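Local structure of ricin B-related lectin (Polyporus squamosus, 5MUA) at residues Ser2-Ala14 / Trp49-Val62. The protein binds galactose through a beta-trefoil lectin part and carries a calcium-binding papain-like part that takes up the protease inhibitor E-64. Sequence-based numbering, arbitrary orientation.
Sequences SFQGHGIYYIASA and WLIEPVGEADTYTV
Ile51 is the bump that fits between Phe3 and Tyr9. Its CD1 presses on Tyr9 CD1 at 3.6 Å, while its CG2 branch reaches the edge of the Phe3 ring, 3.8 Å from CE1. Phe3 has its CG anti to the backbone N (chi1 -180°), and this swings the ring over toward Tyr60. There it makes a T-shaped stack: the Phe3 edge, led by CZ, drives into the face of Tyr60 near its rim, with the planes at 85°. Gly5 touches both side chains, its N over one face of Phe3 and its CA 3.5 Å from Tyr60 OH. Tyr9 OH fastens this bend of the chain, donating to Gly5 O at 2.6 Å and accepting from Gln4 N. Farther along, Ile11 CD1 sits over the face of the Trp49 five-membered ring, a CH-pi contact 4.0 Å from its centroid, and also touches Val62 CG1.

Beneath this layer the strands pair antiparallel, Gly7 with Ile51 and Tyr9 with Trp49 as hydrogen-bonded pairs; the straightest of the four bonds is Ile51 N to Gly7 O, 2.9 Å. On the other face Ile8 CG1 meets Leu50 CD1. At the end of the ladder His6 lays its CB against Pro53 CD, and a water bridges His6 NE2 to Glu52 OE2.

Within the trefoil-family lectin region, strand 49-53 lies between 7-13 and 59-64. Strand 144-152 pairs with the other edge of 7-13, Phe146 touching Phe3, Ile11 and Ile51; strand 97-100 flanks 59-64. The face with Ile8 and Leu50 looks toward strand 178-180, probably of the papain-like part, whose Leu180 and Leu178 they respectively touch.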
ATOM      1  N   SER B   2      30.970  -5.858  10.543  1.00 22.82           N
ATOM      2  CA  SER B   2      31.537  -7.192  10.651  1.00 21.85           C
ATOM      3  C   SER B   2      30.538  -8.155  10.051  1.00 19.96           C
ATOM      4  O   SER B   2      29.292  -7.939  10.058  1.00 19.37           O
ATOM      5  CB  SER B   2      31.712  -7.538  12.120  1.00 24.94           C
ATOM      6  OG  SER B   2      30.377  -7.434  12.698  1.00 30.97           O
ATOM      7  N   PHE B   3      31.075  -9.266   9.600  1.00 16.65           N
ATOM      8  CA  PHE B   3      30.290 -10.310   9.051  1.00 17.05           C
ATOM      9  C   PHE B   3      29.566 -11.065  10.154  1.00 17.45           C
ATOM     10  O   PHE B   3      30.201 -11.492  11.165  1.00 16.60           O
ATOM     11  CB  PHE B   3      31.140 -11.237   8.175  1.00 15.14           C
ATOM     12  CG  PHE B   3      30.356 -12.338   7.583  1.00 14.82           C
ATOM     13  CD1 PHE B   3      29.427 -12.060   6.551  1.00 14.79           C
ATOM     14  CD2 PHE B   3      30.448 -13.633   8.054  1.00 13.80           C
ATOM     15  CE1 PHE B   3      28.652 -13.082   5.991  1.00 15.22           C
ATOM     16  CE2 PHE B   3      29.706 -14.660   7.471  1.00 15.06           C
ATOM     17  CZ  PHE B   3      28.779 -14.401   6.482  1.00 14.95           C
ATOM     18  N   GLN B   4      28.259 -11.264   9.969  1.00 15.74           N
ATOM     19  CA  GLN B   4      27.418 -11.838  10.992  1.00 16.52           C
ATOM     20  C   GLN B   4      26.514 -12.929  10.443  1.00 16.92           C
ATOM     21  O   GLN B   4      25.406 -13.191  10.937  1.00 17.91           O
ATOM     22  CB  GLN B   4      26.595 -10.732  11.690  1.00 18.55           C
ATOM     23  CG  GLN B   4      27.407  -9.717  12.493  1.00 20.78           C
ATOM     24  CD  GLN B   4      26.583  -8.446  12.729  1.00 23.74           C
ATOM     25  OE1 GLN B   4      25.511  -8.518  13.298  1.00 25.61           O
ATOM     26  NE2 GLN B   4      27.039  -7.310  12.182  1.00 24.70           N
ATOM     27  N   GLY B   5      26.996 -13.612   9.413  1.00 15.78           N
ATOM     28  CA  GLY B   5      26.237 -14.682   8.744  1.00 16.62           C
ATOM     29  C   GLY B   5      25.116 -14.129   7.880  1.00 15.82           C
ATOM     30  O   GLY B   5      25.216 -13.051   7.286  1.00 16.20           O
ATOM     31  N   HIS B   6      24.041 -14.888   7.796  1.00 15.67           N
ATOM     32  CA  HIS B   6      22.869 -14.505   6.972  1.00 15.09           C
ATOM     33  C   HIS B   6      22.558 -13.016   7.028  1.00 14.41           C
ATOM     34  O   HIS B   6      22.323 -12.517   8.108  1.00 16.68           O
ATOM     35  CB  HIS B   6      21.655 -15.295   7.436  1.00 15.74           C
ATOM     36  CG  HIS B   6      20.475 -15.188   6.520  1.00 16.42           C
ATOM     37  ND1 HIS B   6      19.206 -15.465   6.943  1.00 19.95           N
ATOM     38  CD2 HIS B   6      20.372 -14.859   5.205  1.00 16.24           C
ATOM     39  CE1 HIS B   6      18.370 -15.361   5.918  1.00 19.83           C
ATOM     40  NE2 HIS B   6      19.047 -14.959   4.867  1.00 17.30           N
ATOM     41  N   GLY B   7      22.541 -12.314   5.880  1.00 13.85           N
ATOM     42  CA  GLY B   7      22.332 -10.868   5.873  1.00 13.22           C
ATOM     43  C   GLY B   7      22.651 -10.237   4.541  1.00 13.10           C
ATOM     44  O   GLY B   7      22.998 -10.938   3.573  1.00 13.88           O
ATOM     45  N   ILE B   8      22.508  -8.935   4.454  1.00 11.97           N
ATOM     46  CA  ILE B   8      22.843  -8.169   3.231  1.00 12.30           C
ATOM     47  C   ILE B   8      23.949  -7.240   3.642  1.00 12.00           C
ATOM     48  O   ILE B   8      23.898  -6.619   4.752  1.00 13.20           O
ATOM     49  CB  ILE B   8      21.631  -7.353   2.695  1.00 13.41           C
ATOM     50  CG1 ILE B   8      20.525  -8.374   2.317  1.00 12.68           C
ATOM     51  CG2 ILE B   8      22.036  -6.497   1.535  1.00 13.97           C
ATOM     52  CD1 ILE B   8      19.145  -7.768   2.097  1.00 13.85           C
ATOM     53  N   TYR B   9      24.979  -7.165   2.797  1.00 12.46           N
ATOM     54  CA  TYR B   9      26.208  -6.489   3.133  1.00 11.58           C
ATOM     55  C   TYR B   9      26.814  -5.721   1.991  1.00 11.57           C
ATOM     56  O   TYR B   9      26.617  -6.064   0.816  1.00 11.99           O
ATOM     57  CB  TYR B   9      27.238  -7.517   3.520  1.00 11.27           C
ATOM     58  CG  TYR B   9      26.914  -8.359   4.671  1.00 11.21           C
ATOM     59  CD1 TYR B   9      26.234  -9.568   4.525  1.00 11.12           C
ATOM     60  CD2 TYR B   9      27.369  -8.004   5.928  1.00 11.87           C
ATOM     61  CE1 TYR B   9      25.977 -10.341   5.606  1.00 11.14           C
ATOM     62  CE2 TYR B   9      27.163  -8.802   7.041  1.00 12.02           C
ATOM     63  CZ  TYR B   9      26.465 -10.007   6.884  1.00 11.81           C
ATOM     64  OH  TYR B   9      26.247 -10.797   7.990  1.00 13.13           O
ATOM     65  N   TYR B  10      27.568  -4.672   2.309  1.00 11.25           N
ATOM     66  CA  TYR B  10      28.631  -4.201   1.400  1.00 12.46           C
ATOM     67  C   TYR B  10      29.842  -5.052   1.707  1.00 12.14           C
ATOM     68  O   TYR B  10      30.074  -5.436   2.895  1.00 12.60           O
ATOM     69  CB  TYR B  10      29.034  -2.751   1.703  1.00 12.47           C
ATOM     70  CG  TYR B  10      28.004  -1.669   1.449  1.00 13.41           C
ATOM     71  CD1 TYR B  10      27.344  -1.560   0.239  1.00 13.82           C
ATOM     72  CD2 TYR B  10      27.826  -0.644   2.412  1.00 13.99           C
ATOM     73  CE1 TYR B  10      26.428  -0.521   0.017  1.00 13.73           C
ATOM     74  CE2 TYR B  10      26.940   0.424   2.194  1.00 14.60           C
ATOM     75  CZ  TYR B  10      26.231   0.467   1.013  1.00 14.54           C
ATOM     76  OH  TYR B  10      25.346   1.526   0.752  1.00 13.96           O
ATOM     77  N   ILE B  11      30.565  -5.416   0.674  1.00 11.84           N
ATOM     78  CA  ILE B  11      31.824  -6.174   0.843  1.00 12.21           C
ATOM     79  C   ILE B  11      32.901  -5.212   0.343  1.00 12.07           C
ATOM     80  O   ILE B  11      33.016  -4.956  -0.853  1.00 13.03           O
ATOM     81  CB  ILE B  11      31.814  -7.464   0.008  1.00 12.03           C
ATOM     82  CG1 ILE B  11      30.585  -8.354   0.326  1.00 11.94           C
ATOM     83  CG2 ILE B  11      33.121  -8.249   0.223  1.00 12.61           C
ATOM     84  CD1 ILE B  11      30.467  -9.596  -0.546  1.00 12.20           C
ATOM     85  N   ALA B  12      33.689  -4.648   1.261  1.00 14.03           N
ATOM     86  CA  ALA B  12      34.688  -3.650   0.885  1.00 13.97           C
ATOM     87  C   ALA B  12      36.080  -4.246   0.997  1.00 13.27           C
ATOM     88  O   ALA B  12      36.332  -5.048   1.895  1.00 13.98           O
ATOM     89  CB  ALA B  12      34.631  -2.431   1.823  1.00 14.44           C
ATOM     90  N   SER B  13      36.943  -3.771   0.143  1.00 13.44           N
ATOM     91  CA  SER B  13      38.401  -4.185   0.219  1.00 14.60           C
ATOM     92  C   SER B  13      39.048  -3.599   1.451  1.00 15.75           C
ATOM     93  O   SER B  13      38.901  -2.433   1.699  1.00 16.59           O
ATOM     94  CB  SER B  13      39.163  -3.682  -0.989  1.00 14.99           C
ATOM     95  OG  SER B  13      40.539  -4.051  -0.910  1.00 13.46           O
ATOM     96  N   ALA B  14      39.800  -4.399   2.230  1.00 14.48           N
ATOM     97  CA  ALA B  14      40.616  -3.803   3.295  1.00 15.76           C
ATOM     98  C   ALA B  14      41.980  -3.430   2.746  1.00 17.88           C
ATOM     99  O   ALA B  14      42.771  -2.908   3.511  1.00 18.41           O
ATOM    100  CB  ALA B  14      40.749  -4.737   4.482  1.00 15.92           C
ATOM    101  N   TRP B  49      25.069  -7.230  -1.457  1.00 11.04           N
ATOM    102  CA  TRP B  49      25.251  -8.679  -1.507  1.00 10.77           C
ATOM    103  C   TRP B  49      24.455  -9.402  -0.440  1.00 11.13           C
ATOM    104  O   TRP B  49      24.587  -9.128   0.781  1.00 12.04           O
ATOM    105  CB  TRP B  49      26.732  -9.040  -1.373  1.00 10.18           C
ATOM    106  CG  TRP B  49      27.525  -8.444  -2.492  1.00 10.69           C
ATOM    107  CD1 TRP B  49      28.174  -7.235  -2.467  1.00 10.96           C
ATOM    108  CD2 TRP B  49      27.689  -8.936  -3.856  1.00 10.61           C
ATOM    109  NE1 TRP B  49      28.753  -6.997  -3.660  1.00 10.01           N
ATOM    110  CE2 TRP B  49      28.493  -8.009  -4.532  1.00 10.43           C
ATOM    111  CE3 TRP B  49      27.290 -10.094  -4.530  1.00 10.53           C
ATOM    112  CZ2 TRP B  49      28.887  -8.175  -5.884  1.00 11.05           C
ATOM    113  CZ3 TRP B  49      27.682 -10.285  -5.876  1.00 10.88           C
ATOM    114  CH2 TRP B  49      28.478  -9.315  -6.537  1.00 11.25           C
ATOM    115  N   LEU B  50      23.615 -10.330  -0.902  1.00 12.16           N
ATOM    116  CA  LEU B  50      22.757 -11.135  -0.055  1.00 13.15           C
ATOM    117  C   LEU B  50      23.456 -12.459   0.147  1.00 12.85           C
ATOM    118  O   LEU B  50      23.677 -13.180  -0.782  1.00 13.69           O
ATOM    119  CB  LEU B  50      21.363 -11.368  -0.703  1.00 14.57           C
ATOM    120  CG  LEU B  50      20.453 -12.386   0.010  1.00 15.06           C
ATOM    121  CD1 LEU B  50      20.118 -12.013   1.473  1.00 15.19           C
ATOM    122  CD2 LEU B  50      19.134 -12.528  -0.704  1.00 15.87           C
ATOM    123  N   ILE B  51      23.832 -12.705   1.395  1.00 12.38           N
ATOM    124  CA  ILE B  51      24.722 -13.791   1.785  1.00 12.71           C
ATOM    125  C   ILE B  51      23.885 -14.753   2.576  1.00 12.20           C
ATOM    126  O   ILE B  51      23.317 -14.382   3.622  1.00 13.34           O
ATOM    127  CB  ILE B  51      25.912 -13.235   2.568  1.00 11.92           C
ATOM    128  CG1 ILE B  51      26.688 -12.325   1.653  1.00 12.30           C
ATOM    129  CG2 ILE B  51      26.804 -14.408   3.004  1.00 12.62           C
ATOM    130  CD1 ILE B  51      27.971 -11.776   2.264  1.00 12.30           C
ATOM    131  N   GLU B  52      23.718 -15.945   2.037  1.00 13.10           N
ATOM    132  CA  GLU B  52      22.785 -16.932   2.564  1.00 14.09           C
ATOM    133  C   GLU B  52      23.480 -18.253   2.931  1.00 14.25           C
ATOM    134  O   GLU B  52      24.164 -18.820   2.137  1.00 13.90           O
ATOM    135  CB  GLU B  52      21.597 -17.181   1.644  1.00 13.20           C
ATOM    136  CG  GLU B  52      20.751 -15.943   1.401  1.00 14.04           C
ATOM    137  CD  GLU B  52      19.754 -16.076   0.260  1.00 12.95           C
ATOM    138  OE1 GLU B  52      20.199 -16.150  -0.897  1.00 14.41           O
ATOM    139  OE2 GLU B  52      18.533 -16.170   0.538  1.00 14.37           O
ATOM    140  N   PRO B  53      23.213 -18.747   4.138  1.00 14.89           N
ATOM    141  CA  PRO B  53      23.847 -19.991   4.586  1.00 17.03           C
ATOM    142  C   PRO B  53      23.377 -21.150   3.763  1.00 17.03           C
ATOM    143  O   PRO B  53      22.189 -21.179   3.396  1.00 18.19           O
ATOM    144  CB  PRO B  53      23.411 -20.104   6.060  1.00 16.35           C
ATOM    145  CG  PRO B  53      22.128 -19.355   6.145  1.00 16.73           C
ATOM    146  CD  PRO B  53      22.295 -18.199   5.152  1.00 15.84           C
ATOM    147  N   VAL B  54      24.249 -22.100   3.470  1.00 16.83           N
ATOM    148  CA  VAL B  54      23.839 -23.304   2.762  1.00 19.18           C
ATOM    149  C   VAL B  54      23.918 -24.587   3.626  1.00 23.16           C
ATOM    150  O   VAL B  54      23.938 -25.657   3.094  1.00 24.11           O
ATOM    151  CB  VAL B  54      24.606 -23.557   1.457  1.00 20.10           C
ATOM    152  CG1 VAL B  54      24.259 -22.525   0.392  1.00 22.66           C
ATOM    153  CG2 VAL B  54      26.073 -23.603   1.734  1.00 19.42           C
ATOM    154  N   GLY B  55      23.958 -24.472   4.936  1.00 25.41           N
ATOM    155  CA  GLY B  55      23.904 -25.664   5.824  1.00 27.91           C
ATOM    156  C   GLY B  55      25.240 -26.401   5.927  1.00 29.61           C
ATOM    157  O   GLY B  55      25.249 -27.607   6.139  1.00 32.77           O
ATOM    158  N   GLU B  56      26.353 -25.702   5.766  1.00 27.22           N
ATOM    159  CA  GLU B  56      27.693 -26.246   6.057  1.00 26.21           C
ATOM    160  C   GLU B  56      28.437 -25.156   6.761  1.00 25.88           C
ATOM    161  O   GLU B  56      28.283 -23.980   6.420  1.00 25.57           O
ATOM    162  CB  GLU B  56      28.444 -26.630   4.780  1.00 28.75           C
ATOM    163  CG  GLU B  56      27.556 -27.255   3.689  1.00 33.65           C
ATOM    164  CD  GLU B  56      28.305 -27.436   2.371  1.00 36.81           C
ATOM    165  OE1 GLU B  56      27.684 -27.213   1.282  1.00 34.91           O
ATOM    166  OE2 GLU B  56      29.515 -27.797   2.468  1.00 38.67           O
ATOM    167  N   ALA B  57      29.251 -25.530   7.720  1.00 23.11           N
ATOM    168  CA  ALA B  57      29.937 -24.605   8.597  1.00 23.48           C
ATOM    169  C   ALA B  57      30.563 -23.424   7.814  1.00 22.44           C
ATOM    170  O   ALA B  57      31.324 -23.620   6.878  1.00 20.79           O
ATOM    171  CB  ALA B  57      31.033 -25.329   9.382  1.00 26.44           C
ATOM    172  N   ASP B  58      30.198 -22.202   8.188  1.00 19.36           N
ATOM    173  CA  ASP B  58      30.766 -21.008   7.596  0.70 19.29           C
ATOM    174  C   ASP B  58      30.689 -20.905   6.061  1.00 17.56           C
ATOM    175  O   ASP B  58      31.459 -20.167   5.442  1.00 16.68           O
ATOM    176  CB  ASP B  58      32.200 -20.842   8.090  0.70 20.20           C
ATOM    177  CG  ASP B  58      32.292 -20.913   9.579  0.70 21.46           C
ATOM    178  OD1 ASP B  58      31.759 -19.999  10.243  0.70 20.43           O
ATOM    179  OD2 ASP B  58      32.913 -21.875  10.088  0.70 20.32           O
ATOM    180  N   THR B  59      29.712 -21.577   5.443  1.00 17.31           N
ATOM    181  CA  THR B  59      29.632 -21.618   4.007  1.00 16.83           C
ATOM    182  C   THR B  59      28.344 -20.955   3.527  1.00 16.21           C
ATOM    183  O   THR B  59      27.289 -21.152   4.130  1.00 14.83           O
ATOM    184  CB  THR B  59      29.708 -23.076   3.529  1.00 17.35           C
ATOM    185  OG1 THR B  59      30.917 -23.643   4.092  1.00 15.82           O
ATOM    186  CG2 THR B  59      29.776 -23.146   2.047  1.00 18.19           C
ATOM    187  N   TYR B  60      28.457 -20.158   2.456  1.00 13.66           N
ATOM    188  CA  TYR B  60      27.387 -19.250   2.032  1.00 12.23           C
ATOM    189  C   TYR B  60      27.387 -19.114   0.536  1.00 13.15           C
ATOM    190  O   TYR B  60      28.459 -19.197  -0.119  1.00 12.88           O
ATOM    191  CB  TYR B  60      27.620 -17.839   2.600  1.00 12.89           C
ATOM    192  CG  TYR B  60      27.664 -17.799   4.108  1.00 13.47           C
ATOM    193  CD1 TYR B  60      26.492 -17.644   4.871  1.00 13.82           C
ATOM    194  CD2 TYR B  60      28.885 -17.891   4.802  1.00 14.11           C
ATOM    195  CE1 TYR B  60      26.539 -17.629   6.293  1.00 15.45           C
ATOM    196  CE2 TYR B  60      28.946 -17.887   6.176  1.00 15.88           C
ATOM    197  CZ  TYR B  60      27.784 -17.754   6.926  1.00 17.37           C
ATOM    198  OH  TYR B  60      27.889 -17.748   8.290  1.00 17.73           O
ATOM    199  N   THR B  61      26.190 -18.855  -0.028  1.00 11.95           N
ATOM    200  CA  THR B  61      26.131 -18.242  -1.354  1.00 11.46           C
ATOM    201  C   THR B  61      26.195 -16.736  -1.123  1.00 11.24           C
ATOM    202  O   THR B  61      25.796 -16.241  -0.075  1.00 11.01           O
ATOM    203  CB  THR B  61      24.850 -18.591  -2.088  1.00 12.56           C
ATOM    204  OG1 THR B  61      23.694 -18.428  -1.240  1.00 12.11           O
ATOM    205  CG2 THR B  61      24.905 -19.985  -2.583  1.00 14.07           C
ATOM    206  N   VAL B  62      26.688 -16.029  -2.126  1.00 11.29           N
ATOM    207  CA  VAL B  62      26.848 -14.600  -2.116  1.00 11.64           C
ATOM    208  C   VAL B  62      26.186 -14.142  -3.399  1.00 11.26           C
ATOM    209  O   VAL B  62      26.691 -14.311  -4.509  1.00 11.34           O
ATOM    210  CB  VAL B  62      28.352 -14.179  -2.048  1.00 10.86           C
ATOM    211  CG1 VAL B  62      28.511 -12.670  -2.127  1.00 11.68           C
ATOM    212  CG2 VAL B  62      28.968 -14.762  -0.823  1.00 11.60           C
TER
HETATM  213  O   HOH W   1      17.502 -14.636   2.537  1.00 14.27           O